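Local structure of Cas13d (uncultured Ruminococcus sp, 6IV9) at residues 291-294 with 298-301. The protein binds a CRISPR RNA and probably uses its two HEPN domains for CRISPR RNA maturation and target RNA cleavage. The protein carries 2 engineered substitutions. Sequence-based numbering, arbitrary orientation.
Sequences VFHD and AKRF
D294 OD1 is gripped twice, by the backbone N of A298 at 2.9 Å and by the hydroxyl OG of S296. The A298 N-H points nearly straight at the oxygen, which it meets from above the carboxylate plane rather than within it. Returning the link, D294 N donates to A298 O over 2.7 Å, so backbone and side chain of one aspartate close the turn between 291-294 and 298-301. The same carbonyl oxygen also receives a CA-H...O contact from H293 CA at 3.3 Å. Beside this polar end, K299 covers one face of the H293 imidazole: its CB stands 3.8 Å from the ring centroid, almost on the normal, a CH-pi contact, and its CD reaches H293 CE1 at 3.4 Å. With K299 CG between backbone N and carbonyl carbon (chi1 84°), the chain leads from above the ring centre out past its CE1/NE2 side. An alanine in place of H293 is likely to leave the K299 methylenes without this flat surface and freer to turn. The loop follows helix 267-291 and leads to helix 306-309; the F292 side chain, turned away from 298-301, packs against helices 168-197 and 713-760, where E753 accepts a hydrogen bond from H293 N.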
# COMPACT_ATOMS: atom_id res chain seq x y z
N VAL A 291 -8.75 -2.15 15.00
CA VAL A 291 -9.42 -1.54 13.81
C VAL A 291 -10.68 -2.31 13.42
O VAL A 291 -11.34 -1.86 12.51
CB VAL A 291 -8.43 -1.42 12.65
CG1 VAL A 291 -7.33 -0.43 12.96
CG2 VAL A 291 -7.84 -2.76 12.30
N PHE A 292 -10.97 -3.42 14.09
CA PHE A 292 -12.19 -4.21 13.84
C PHE A 292 -12.87 -4.54 15.18
O PHE A 292 -12.19 -4.65 16.16
CB PHE A 292 -11.89 -5.46 13.02
CG PHE A 292 -11.59 -5.16 11.58
CD1 PHE A 292 -12.57 -4.72 10.73
CD2 PHE A 292 -10.31 -5.28 11.10
CE1 PHE A 292 -12.29 -4.43 9.41
CE2 PHE A 292 -10.02 -4.98 9.79
CZ PHE A 292 -11.01 -4.56 8.95
N HIS A 293 -14.18 -4.69 15.17
CA HIS A 293 -14.88 -4.97 16.45
C HIS A 293 -15.03 -6.47 16.66
O HIS A 293 -15.06 -7.22 15.69
CB HIS A 293 -16.19 -4.18 16.53
CG HIS A 293 -15.97 -2.71 16.47
ND1 HIS A 293 -15.25 -2.12 15.47
CD2 HIS A 293 -16.31 -1.72 17.31
CE1 HIS A 293 -15.20 -0.83 15.67
NE2 HIS A 293 -15.84 -0.56 16.79
N ASP A 294 -15.16 -6.87 17.91
CA ASP A 294 -15.37 -8.29 18.26
C ASP A 294 -16.85 -8.64 18.12
O ASP A 294 -17.62 -7.78 17.71
CB ASP A 294 -14.84 -8.61 19.66
CG ASP A 294 -15.55 -7.86 20.77
OD1 ASP A 294 -16.68 -7.42 20.57
OD2 ASP A 294 -14.94 -7.71 21.82
N ALA A 298 -17.20 -4.61 20.42
CA ALA A 298 -16.14 -3.87 21.14
C ALA A 298 -14.80 -3.94 20.39
O ALA A 298 -14.55 -4.92 19.72
CB ALA A 298 -15.98 -4.42 22.52
N LYS A 299 -13.99 -2.91 20.56
CA LYS A 299 -12.65 -2.86 19.94
C LYS A 299 -11.66 -2.28 20.95
O LYS A 299 -12.10 -1.64 21.88
CB LYS A 299 -12.70 -2.09 18.63
CG LYS A 299 -12.60 -0.58 18.72
CD LYS A 299 -12.31 -0.01 17.36
CE LYS A 299 -12.27 1.50 17.33
NZ LYS A 299 -12.27 2.04 18.71
N ARG A 300 -10.38 -2.59 20.80
CA ARG A 300 -9.37 -2.06 21.74
C ARG A 300 -9.08 -0.60 21.40
O ARG A 300 -9.16 -0.25 20.25
CB ARG A 300 -8.12 -2.93 21.74
CG ARG A 300 -8.42 -4.39 22.02
CD ARG A 300 -7.19 -5.11 22.48
NE ARG A 300 -6.50 -4.27 23.44
CZ ARG A 300 -6.56 -4.42 24.75
NH1 ARG A 300 -7.22 -5.45 25.26
NH2 ARG A 300 -5.96 -3.56 25.53
N PHE A 301 -8.74 0.19 22.41
CA PHE A 301 -8.46 1.63 22.24
C PHE A 301 -6.97 1.93 22.35
O PHE A 301 -6.62 3.09 22.35
CB PHE A 301 -9.25 2.41 23.29
CG PHE A 301 -10.72 2.46 22.98
CD1 PHE A 301 -11.22 3.39 22.08
CD2 PHE A 301 -11.59 1.55 23.53
CE1 PHE A 301 -12.56 3.42 21.77
CE2 PHE A 301 -12.94 1.58 23.21
CZ PHE A 301 -13.41 2.52 22.34